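Local coordinates for protein SOSEKI 4 (Arabidopsis thaliana, PDB 6RSN), which polymerises through its DIX-like domain to interpret plant cell polarity cues, influences the orientation of cell division and promotes auxin biosynthesis and signalling, at residues Y10-N15 with C53-S58; F67-L72 with V87-Q92; H22-P27 with N41-L46. The protein carries 1 engineered substitution. All blocks are in the same frame, centred on the assembly; numbering follows the deposited sequence.

How the interactions relate
All three contacts lie within the DIX-like oligomerization domain and reach its mixed five-stranded sheet. Interactions 1 and 2 are neighbours, with centres about 8 Å apart. Strand 86-92, used by interaction 2, runs between strands 5-13 and 55-63, which meet in interaction 1. Probable hydrogen bonds join them, Tyr11 O to Gly90 N and Ser56 O to Ser91 N, both at 2.8 Å. Interaction 3 packs helix 36-47 on strand 22-27, outermost in the sheet within this chain; its centre is about 14 Å from that of interaction 1. Leu43 joins these two by touching Tyr10 and Trp57. Interactions 2 and 3 stay about 6 Å apart at their nearest atoms. The sulfate lies at interaction 1, beside Arg14.

Interaction 1: residues Y10-N15 with C53-S58. With SO4 (sulfate ion), chain B.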
loop_
_atom_site.group_PDB
_atom_site.type_symbol
_atom_site.label_atom_id
_atom_site.label_comp_id
_atom_site.label_asym_id
_atom_site.label_seq_id
_atom_site.Cartn_x
_atom_site.Cartn_y
_atom_site.Cartn_z
ATOM N N TYR A 10 -1.690 -2.026 5.512
ATOM C CA TYR A 10 -0.919 -2.842 4.561
ATOM C C TYR A 10 -0.545 -4.192 5.167
ATOM O O TYR A 10 -0.243 -4.334 6.372
ATOM C CB TYR A 10 0.316 -2.095 4.004
ATOM C CG TYR A 10 1.417 -1.775 4.997
ATOM C CD1 TYR A 10 1.401 -0.598 5.728
ATOM C CD2 TYR A 10 2.448 -2.673 5.241
ATOM C CE1 TYR A 10 2.409 -0.297 6.644
ATOM C CE2 TYR A 10 3.472 -2.389 6.143
ATOM C CZ TYR A 10 3.425 -1.218 6.881
ATOM O OH TYR A 10 4.432 -0.950 7.780
ATOM N N TYR A 11 -0.506 -5.228 4.305
ATOM C CA TYR A 11 -0.099 -6.579 4.661
ATOM C C TYR A 11 1.258 -6.853 4.017
ATOM O O TYR A 11 1.488 -6.451 2.873
ATOM C CB TYR A 11 -1.056 -7.594 4.024
ATOM C CG TYR A 11 -2.422 -7.589 4.656
ATOM C CD1 TYR A 11 -3.367 -6.659 4.244
ATOM C CD2 TYR A 11 -2.746 -8.504 5.648
ATOM C CE1 TYR A 11 -4.632 -6.688 4.807
ATOM C CE2 TYR A 11 -4.013 -8.519 6.243
ATOM C CZ TYR A 11 -4.942 -7.597 5.801
ATOM O OH TYR A 11 -6.212 -7.521 6.328
ATOM N N LEU A 12 2.220 -7.338 4.798
ATOM C CA LEU A 12 3.466 -7.744 4.131
ATOM C C LEU A 12 3.446 -9.253 3.977
ATOM O O LEU A 12 3.059 -9.968 4.904
ATOM C CB LEU A 12 4.685 -7.414 5.007
ATOM C CG LEU A 12 4.847 -5.931 5.259
ATOM C CD1 LEU A 12 6.116 -5.693 6.106
ATOM C CD2 LEU A 12 4.937 -5.181 3.904
ATOM N N SER A 13 3.917 -9.721 2.821
ATOM C CA SER A 13 3.844 -11.138 2.522
ATOM C C SER A 13 5.259 -11.579 2.263
ATOM O O SER A 13 5.906 -11.023 1.383
ATOM C CB SER A 13 2.967 -11.333 1.275
ATOM O OG SER A 13 3.001 -12.704 0.882
ATOM N N ARG A 14 5.752 -12.558 3.030
ATOM C CA ARG A 14 7.095 -13.035 2.774
ATOM C C ARG A 14 7.010 -14.436 2.163
ATOM O O ARG A 14 7.001 -14.597 0.938
ATOM C CB ARG A 14 7.900 -12.926 4.068
ATOM C CG ARG A 14 8.052 -11.498 4.565
ATOM C CD ARG A 14 8.781 -11.630 5.889
ATOM N NE ARG A 14 9.215 -10.401 6.544
ATOM C CZ ARG A 14 8.437 -9.584 7.264
ATOM N NH1 ARG A 14 7.141 -9.823 7.405
ATOM N NH2 ARG A 14 8.962 -8.509 7.827
ATOM N N ASN A 15 6.902 -15.436 3.040
ATOM C CA ASN A 15 6.642 -16.813 2.648
ATOM C C ASN A 15 5.155 -16.961 2.332
ATOM O O ASN A 15 4.755 -17.827 1.555
ATOM C CB ASN A 15 7.059 -17.772 3.764
ATOM C CG ASN A 15 8.433 -17.427 4.290
ATOM O OD1 ASN A 15 9.408 -17.502 3.552
ATOM N ND2 ASN A 15 8.523 -17.018 5.545
ATOM N N CYS A 53 11.431 -0.549 -0.468
ATOM C CA CYS A 53 12.021 -1.048 -1.696
ATOM C C CYS A 53 12.242 -2.552 -1.619
ATOM O O CYS A 53 12.548 -3.110 -2.724
ATOM C CB CYS A 53 13.378 -0.387 -2.007
ATOM S SG CYS A 53 14.542 -0.490 -0.606
ATOM N N LEU A 54 11.991 -3.212 -0.474
ATOM C CA LEU A 54 12.124 -4.685 -0.421
ATOM C C LEU A 54 10.862 -5.388 -0.948
ATOM O O LEU A 54 10.827 -6.618 -1.032
ATOM C CB LEU A 54 12.381 -5.110 1.028
ATOM C CG LEU A 54 13.685 -4.619 1.660
ATOM C CD1 LEU A 54 13.606 -4.970 3.127
ATOM C CD2 LEU A 54 14.859 -5.347 1.023
ATOM N N TYR A 55 9.818 -4.618 -1.272
ATOM C CA TYR A 55 8.504 -5.172 -1.558
ATOM C C TYR A 55 7.979 -4.619 -2.873
ATOM O O TYR A 55 8.253 -3.463 -3.249
ATOM C CB TYR A 55 7.500 -4.765 -0.479
ATOM C CG TYR A 55 7.900 -5.345 0.841
ATOM C CD1 TYR A 55 7.625 -6.668 1.164
ATOM C CD2 TYR A 55 8.618 -4.559 1.729
ATOM C CE1 TYR A 55 8.007 -7.178 2.388
ATOM C CE2 TYR A 55 9.021 -5.054 2.958
ATOM C CZ TYR A 55 8.746 -6.377 3.263
ATOM O OH TYR A 55 9.243 -6.859 4.439
ATOM N N SER A 56 7.208 -5.469 -3.600
ATOM C CA SER A 56 6.417 -5.034 -4.736
ATOM C C SER A 56 4.996 -4.745 -4.236
ATOM O O SER A 56 4.441 -5.557 -3.495
ATOM C CB SER A 56 6.349 -6.271 -5.688
ATOM O OG SER A 56 5.588 -5.819 -6.794
ATOM N N TRP A 57 4.450 -3.553 -4.579
ATOM C CA TRP A 57 3.220 -3.106 -3.900
ATOM C C TRP A 57 1.980 -3.250 -4.783
ATOM O O TRP A 57 2.060 -3.076 -5.995
ATOM C CB TRP A 57 3.339 -1.632 -3.406
ATOM C CG TRP A 57 4.414 -1.543 -2.365
ATOM C CD1 TRP A 57 5.759 -1.322 -2.532
ATOM C CD2 TRP A 57 4.220 -1.731 -0.949
ATOM N NE1 TRP A 57 6.389 -1.332 -1.302
ATOM C CE2 TRP A 57 5.482 -1.581 -0.322
ATOM C CE3 TRP A 57 3.086 -1.998 -0.159
ATOM C CZ2 TRP A 57 5.656 -1.729 1.062
ATOM C CZ3 TRP A 57 3.239 -2.084 1.206
ATOM C CH2 TRP A 57 4.508 -1.948 1.817
ATOM N N SER A 58 0.876 -3.620 -4.136
ATOM C CA SER A 58 -0.393 -3.807 -4.829
ATOM C C SER A 58 -1.461 -3.120 -3.974
ATOM O O SER A 58 -1.247 -2.825 -2.784
ATOM C CB SER A 58 -0.702 -5.280 -5.004
ATOM O OG SER A 58 0.236 -5.944 -5.885
HETATM S S SO4 B . 7.797 -6.031 9.954
HETATM O O1 SO4 B . 9.099 -6.053 9.332
HETATM O O2 SO4 B . 7.857 -5.311 11.193
HETATM O O3 SO4 B . 6.859 -5.377 9.077
HETATM O O4 SO4 B . 7.369 -7.379 10.211
#
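Leu12 sets its CD2 methyl squarely over the ring of Tyr55. This CH-pi contact measures 3.9 Å from Leu12 CD2 to the Tyr55 ring centroid and lies 8° off the normal. The other methyl, Leu12 CD1, reaches the phenol end, 3.7 Å from Tyr55 OH. CG of Leu12 stands anti to its carbonyl carbon (chi1 -63°), which swings the branch point toward the ring. Leu12 CD2 also touches Trp57 CH2 at 3.9 Å. Trp57 turns the edge of its six-membered ring toward the face of Tyr10 in an offset edge-to-face pair, with planes at 73°. Trp57 NE1 is hydrogen-bonded to Ala52 O, and Tyr10 OH to Arg47 NH2. The poorly ordered Arg14 passes one guanidinium face over Tyr55 OH. Arg14 NH2 donates to sulfate O4 at 3.1 Å and, weakly, to O1; Arg47 binds the same ion, which probably comes from the crystallisation liquor. With an alanine at Tyr55, Leu12 is likely to lose the ring and phenol end its methyls pack on, and Arg14 the hydroxyl over its guanidinium face. Strand 86-92 runs between strands 5-13 and 55-63, so the side chains meet across it on the helix-covered face of a ubiquitin-like sheet.

Interaction 2: residues F67-L72 with V87-Q92. Engineered in segment 67-72: Ala71 (natural residue Asp).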
loop_
_atom_site.group_PDB
_atom_site.type_symbol
_atom_site.label_atom_id
_atom_site.label_comp_id
_atom_site.label_asym_id
_atom_site.label_seq_id
_atom_site.Cartn_x
_atom_site.Cartn_y
_atom_site.Cartn_z
ATOM N N PHE A 67 -12.059 -9.807 -4.997
ATOM C CA PHE A 67 -11.051 -8.767 -4.995
ATOM C C PHE A 67 -9.824 -9.295 -5.706
ATOM O O PHE A 67 -9.698 -10.512 -5.935
ATOM C CB PHE A 67 -10.658 -8.428 -3.557
ATOM C CG PHE A 67 -11.853 -7.908 -2.811
ATOM C CD1 PHE A 67 -12.263 -6.600 -3.026
ATOM C CD2 PHE A 67 -12.524 -8.713 -1.898
ATOM C CE1 PHE A 67 -13.346 -6.089 -2.318
ATOM C CE2 PHE A 67 -13.645 -8.224 -1.238
ATOM C CZ PHE A 67 -14.043 -6.910 -1.448
ATOM N N VAL A 68 -8.959 -8.358 -6.093
ATOM C CA VAL A 68 -7.723 -8.728 -6.765
ATOM C C VAL A 68 -6.702 -7.736 -6.204
ATOM O O VAL A 68 -7.038 -6.650 -5.740
ATOM C CB VAL A 68 -7.859 -8.613 -8.307
ATOM C CG1 VAL A 68 -8.177 -7.155 -8.709
ATOM C CG2 VAL A 68 -6.615 -9.095 -9.050
ATOM N N TRP A 69 -5.469 -8.196 -6.084
ATOM C CA TRP A 69 -4.343 -7.311 -5.756
ATOM C C TRP A 69 -3.789 -6.696 -7.028
ATOM O O TRP A 69 -3.177 -7.385 -7.864
ATOM C CB TRP A 69 -3.229 -8.126 -5.057
ATOM C CG TRP A 69 -3.618 -8.618 -3.699
ATOM C CD1 TRP A 69 -3.729 -9.908 -3.277
ATOM C CD2 TRP A 69 -3.842 -7.809 -2.544
ATOM N NE1 TRP A 69 -4.061 -9.979 -1.942
ATOM C CE2 TRP A 69 -4.156 -8.688 -1.469
ATOM C CE3 TRP A 69 -3.836 -6.438 -2.311
ATOM C CZ2 TRP A 69 -4.401 -8.216 -0.180
ATOM C CZ3 TRP A 69 -4.156 -5.968 -1.048
ATOM C CH2 TRP A 69 -4.402 -6.853 0.007
ATOM N N TYR A 70 -4.041 -5.385 -7.183
ATOM C CA TYR A 70 -3.699 -4.707 -8.411
ATOM C C TYR A 70 -2.304 -4.104 -8.276
ATOM O O TYR A 70 -2.061 -3.304 -7.412
ATOM C CB TYR A 70 -4.683 -3.534 -8.562
ATOM C CG TYR A 70 -4.761 -3.045 -9.971
ATOM C CD1 TYR A 70 -3.891 -2.066 -10.443
ATOM C CD2 TYR A 70 -5.738 -3.537 -10.810
ATOM C CE1 TYR A 70 -3.996 -1.589 -11.744
ATOM C CE2 TYR A 70 -5.874 -3.064 -12.108
ATOM C CZ TYR A 70 -4.978 -2.109 -12.576
ATOM O OH TYR A 70 -5.137 -1.683 -13.864
ATOM N N ALA A 71 -1.351 -4.499 -9.136
ATOM C CA ALA A 71 0.039 -4.097 -9.052
ATOM C C ALA A 71 0.165 -2.595 -9.292
ATOM O O ALA A 71 -0.493 -2.015 -10.205
ATOM C CB ALA A 71 0.777 -4.869 -10.150
ATOM N N LEU A 72 0.936 -1.947 -8.427
ATOM C CA LEU A 72 1.218 -0.514 -8.503
ATOM C C LEU A 72 2.686 -0.151 -8.807
ATOM O O LEU A 72 3.584 -0.799 -8.304
ATOM C CB LEU A 72 0.921 0.068 -7.115
ATOM C CG LEU A 72 -0.486 -0.136 -6.537
ATOM C CD1 LEU A 72 -0.507 0.186 -5.044
ATOM C CD2 LEU A 72 -1.495 0.792 -7.243
ATOM N N VAL A 87 -6.201 -0.465 1.253
ATOM C CA VAL A 87 -5.599 -1.711 1.728
ATOM C C VAL A 87 -4.580 -2.114 0.684
ATOM O O VAL A 87 -4.950 -2.302 -0.480
ATOM C CB VAL A 87 -6.612 -2.873 1.922
ATOM C CG1 VAL A 87 -5.898 -4.146 2.322
ATOM C CG2 VAL A 87 -7.727 -2.565 2.928
ATOM N N LEU A 88 -3.331 -2.269 1.138
ATOM C CA LEU A 88 -2.260 -2.613 0.219
ATOM C C LEU A 88 -1.663 -3.935 0.674
ATOM O O LEU A 88 -1.776 -4.340 1.834
ATOM C CB LEU A 88 -1.149 -1.562 0.335
ATOM C CG LEU A 88 -1.531 -0.089 0.122
ATOM C CD1 LEU A 88 -0.310 0.797 0.168
ATOM C CD2 LEU A 88 -2.318 0.182 -1.146
ATOM N N LYS A 89 -0.859 -4.514 -0.237
ATOM C CA LYS A 89 -0.049 -5.680 0.073
ATOM C C LYS A 89 1.332 -5.387 -0.491
ATOM O O LYS A 89 1.493 -4.931 -1.599
ATOM C CB LYS A 89 -0.626 -6.952 -0.525
ATOM C CG LYS A 89 0.160 -8.238 -0.258
ATOM C CD LYS A 89 -0.487 -9.297 -1.135
ATOM C CE LYS A 89 -0.272 -10.720 -0.740
ATOM N NZ LYS A 89 -0.444 -11.557 -1.965
ATOM N N GLY A 90 2.356 -5.508 0.374
ATOM C CA GLY A 90 3.734 -5.554 -0.129
ATOM C C GLY A 90 4.205 -6.986 -0.169
ATOM O O GLY A 90 4.250 -7.651 0.867
ATOM N N SER A 91 4.635 -7.403 -1.367
ATOM C CA SER A 91 5.028 -8.799 -1.567
ATOM C C SER A 91 6.548 -8.798 -1.594
ATOM O O SER A 91 7.131 -8.061 -2.387
ATOM C CB SER A 91 4.470 -9.265 -2.893
ATOM O OG SER A 91 3.053 -9.398 -2.792
ATOM N N GLN A 92 7.188 -9.613 -0.750
ATOM C CA GLN A 92 8.658 -9.544 -0.690
ATOM C C GLN A 92 9.280 -9.882 -2.039
ATOM O O GLN A 92 8.962 -10.940 -2.608
ATOM C CB GLN A 92 9.168 -10.587 0.331
ATOM C CG GLN A 92 10.673 -10.599 0.500
ATOM C CD GLN A 92 11.054 -11.729 1.453
ATOM O OE1 GLN A 92 10.310 -12.685 1.665
ATOM N NE2 GLN A 92 12.278 -11.733 1.898
#
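Trp69 lies against Lys89 on the ubiquitin-like sheet of the DIX-like domain. Strand 55-63 runs between their two strands, and the indole and the lysine chain meet across it. Two ring contacts dominate. The first is a CH-pi contact, with Lys89 CB over the face of the Trp69 indole, 3.6 Å from the centroid of the six-membered ring. The second is an off-centre cation-pi contact, in which Lys89 NZ lies 4.3 Å from the centroid of the Trp69 five-membered ring and 35° off its normal. One extended chain serves both. Lys89 CG is trans to the backbone N (chi1 180°), and the following methylenes run along the indole from its six-membered to its five-membered ring. Lys89 CD touches the ring junction on the way, 3.7 Å from Trp69 CE2. Arg17 touches both Trp69 and Lys89 from a loop.

Apolar contacts lie on both faces of the sheet. Beside the ring pair, Trp69 CH2 meets Val87 CG1 at 3.9 Å. On the other, helix-covered face, Leu72 CD1 and Leu88 CD2 touch more loosely at 4.3 Å, and both residues also pack on helix 36-47. The backbone takes part as well: Val87 O sits at the indole edge, near the ring plane, 3.8 Å from Trp69 CZ3.

Interaction 3: residues H22-P27 with N41-L46; sequences HFIEVP and NRLNDL
Strand 22-27 and helix segment 41-46 cross with their N-to-C directions at 121°, and their axes approach to 8.7 Å. The backbones come nearest at Val26 and Arg42, with CA atoms 6.0 Å apart. Arg42 bridges the two. Arg42 NE donates to the backbone carbonyl Glu25 O at 2.9 Å. The donor lies nearly along the C=O axis, but the bond is bent at the hydrogen (138°), and the oxygen is tilted out of the guanidinium plane. A turn at chi2 (56°) folds the chain onto the strand. A water accepts from both Glu25 N and Arg42 NH2, so the same residue is linked to the arginine at its N-H and its carbonyl. The arginine's methylenes do apolar work: Arg42 CG packs on Val26 CG2 at 4.0 Å, and Arg42 CD meets Pro27 CD. Leu46 CD2, from the next turn of the helix, lies over one guanidinium face. Ile24 splits its branches between two leucines. Ile24 CG2 touches Leu46 CD1 at 3.8 Å, and Ile24 CD1 touches Leu43 CD2 at 4.0 Å. Leu43 carries the contact inward to Tyr10 and Met51. A helix laid across a mixed sheet, here at the outermost strand within this chain, is the core of the ubiquitin-like fold of DIX domains.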
loop_
_atom_site.group_PDB
_atom_site.type_symbol
_atom_site.label_atom_id
_atom_site.label_comp_id
_atom_site.label_asym_id
_atom_site.label_seq_id
_atom_site.Cartn_x
_atom_site.Cartn_y
_atom_site.Cartn_z
ATOM N N HIS A 22 -0.496 -3.910 9.157
ATOM C CA HIS A 22 -0.083 -2.688 9.807
ATOM C C HIS A 22 -1.056 -1.587 9.435
ATOM O O HIS A 22 -1.598 -1.585 8.330
ATOM C CB HIS A 22 1.320 -2.300 9.312
ATOM C CG HIS A 22 2.388 -3.076 10.002
ATOM N ND1 HIS A 22 2.757 -4.360 9.594
ATOM C CD2 HIS A 22 3.109 -2.794 11.103
ATOM C CE1 HIS A 22 3.705 -4.801 10.417
ATOM N NE2 HIS A 22 3.911 -3.897 11.350
ATOM N N PHE A 23 -1.249 -0.627 10.357
ATOM C CA PHE A 23 -2.006 0.577 10.086
ATOM C C PHE A 23 -1.107 1.797 10.189
ATOM O O PHE A 23 -0.417 1.920 11.208
ATOM C CB PHE A 23 -3.123 0.769 11.131
ATOM C CG PHE A 23 -3.852 2.093 10.960
ATOM C CD1 PHE A 23 -3.402 3.265 11.562
ATOM C CD2 PHE A 23 -4.954 2.192 10.127
ATOM C CE1 PHE A 23 -4.094 4.476 11.412
ATOM C CE2 PHE A 23 -5.653 3.394 9.972
ATOM C CZ PHE A 23 -5.222 4.543 10.610
ATOM N N ILE A 24 -1.115 2.672 9.159
ATOM C CA ILE A 24 -0.394 3.939 9.233
ATOM C C ILE A 24 -1.302 5.060 8.741
ATOM O O ILE A 24 -2.230 4.794 7.991
ATOM C CB ILE A 24 0.898 3.902 8.397
ATOM C CG1 ILE A 24 0.649 3.505 6.932
ATOM C CG2 ILE A 24 1.921 2.943 9.025
ATOM C CD1 ILE A 24 1.878 3.678 5.988
ATOM N N GLU A 25 -0.942 6.303 9.099
ATOM C CA GLU A 25 -1.596 7.462 8.506
ATOM C C GLU A 25 -0.668 8.088 7.480
ATOM O O GLU A 25 0.527 8.234 7.755
ATOM C CB GLU A 25 -1.965 8.423 9.638
ATOM C CG GLU A 25 -3.049 7.816 10.511
ATOM C CD GLU A 25 -3.588 8.797 11.507
ATOM O OE1 GLU A 25 -2.777 9.592 12.012
ATOM O OE2 GLU A 25 -4.818 8.780 11.727
ATOM N N VAL A 26 -1.186 8.361 6.272
ATOM C CA VAL A 26 -0.354 8.855 5.185
ATOM C C VAL A 26 -0.714 10.295 4.812
ATOM O O VAL A 26 -1.834 10.549 4.377
ATOM C CB VAL A 26 -0.430 7.921 3.972
ATOM C CG1 VAL A 26 0.338 8.512 2.792
ATOM C CG2 VAL A 26 0.137 6.553 4.371
ATOM N N PRO A 27 0.235 11.258 4.893
ATOM C CA PRO A 27 -0.017 12.606 4.363
ATOM C C PRO A 27 -0.184 12.602 2.841
ATOM O O PRO A 27 0.635 12.012 2.125
ATOM C CB PRO A 27 1.186 13.452 4.833
ATOM C CG PRO A 27 1.792 12.630 5.972
ATOM C CD PRO A 27 1.526 11.171 5.613
ATOM N N ASN A 41 6.728 7.407 0.631
ATOM C CA ASN A 41 7.358 8.472 1.418
ATOM C C ASN A 41 7.112 8.340 2.922
ATOM O O ASN A 41 8.010 8.585 3.764
ATOM C CB ASN A 41 6.881 9.852 0.939
ATOM C CG ASN A 41 7.471 10.185 -0.411
ATOM O OD1 ASN A 41 8.549 9.697 -0.755
ATOM N ND2 ASN A 41 6.791 11.008 -1.197
ATOM N N ARG A 42 5.897 7.973 3.293
ATOM C CA ARG A 42 5.564 7.817 4.702
ATOM C C ARG A 42 6.311 6.617 5.271
ATOM O O ARG A 42 6.807 6.661 6.404
ATOM C CB ARG A 42 4.049 7.639 4.863
ATOM C CG ARG A 42 3.570 7.358 6.293
ATOM C CD ARG A 42 4.098 8.515 7.128
ATOM N NE ARG A 42 3.357 8.545 8.391
ATOM C CZ ARG A 42 3.744 9.196 9.461
ATOM N NH1 ARG A 42 4.849 9.918 9.434
ATOM N NH2 ARG A 42 3.003 9.167 10.564
ATOM N N LEU A 43 6.336 5.501 4.518
ATOM C CA LEU A 43 7.098 4.354 5.041
ATOM C C LEU A 43 8.584 4.691 5.184
ATOM O O LEU A 43 9.267 4.208 6.099
ATOM C CB LEU A 43 6.927 3.141 4.105
ATOM C CG LEU A 43 5.562 2.472 4.224
ATOM C CD1 LEU A 43 5.380 1.449 3.101
ATOM C CD2 LEU A 43 5.373 1.816 5.595
ATOM N N ASN A 44 9.146 5.409 4.215
ATOM C CA ASN A 44 10.549 5.808 4.323
ATOM C C ASN A 44 10.773 6.563 5.623
ATOM O O ASN A 44 11.816 6.368 6.280
ATOM C CB ASN A 44 10.952 6.704 3.129
ATOM C CG ASN A 44 11.021 5.907 1.832
ATOM O OD1 ASN A 44 10.950 4.697 1.789
ATOM N ND2 ASN A 44 11.185 6.600 0.711
ATOM N N ASP A 45 9.821 7.457 5.979
ATOM C CA ASP A 45 9.985 8.211 7.239
ATOM C C ASP A 45 9.896 7.303 8.473
ATOM O O ASP A 45 10.696 7.397 9.423
ATOM C CB ASP A 45 8.958 9.347 7.296
ATOM C CG ASP A 45 9.297 10.506 6.368
ATOM O OD1 ASP A 45 10.480 10.605 5.905
ATOM O OD2 ASP A 45 8.400 11.342 6.151
ATOM N N LEU A 46 8.930 6.411 8.494
ATOM C CA LEU A 46 8.719 5.580 9.658
ATOM C C LEU A 46 9.714 4.430 9.810
ATOM O O LEU A 46 10.180 4.139 10.936
ATOM C CB LEU A 46 7.326 4.983 9.606
ATOM C CG LEU A 46 6.194 5.985 9.646
ATOM C CD1 LEU A 46 4.912 5.171 9.651
ATOM C CD2 LEU A 46 6.278 6.870 10.882
HETATM O O HOH W 1 1.083 6.634 11.196
#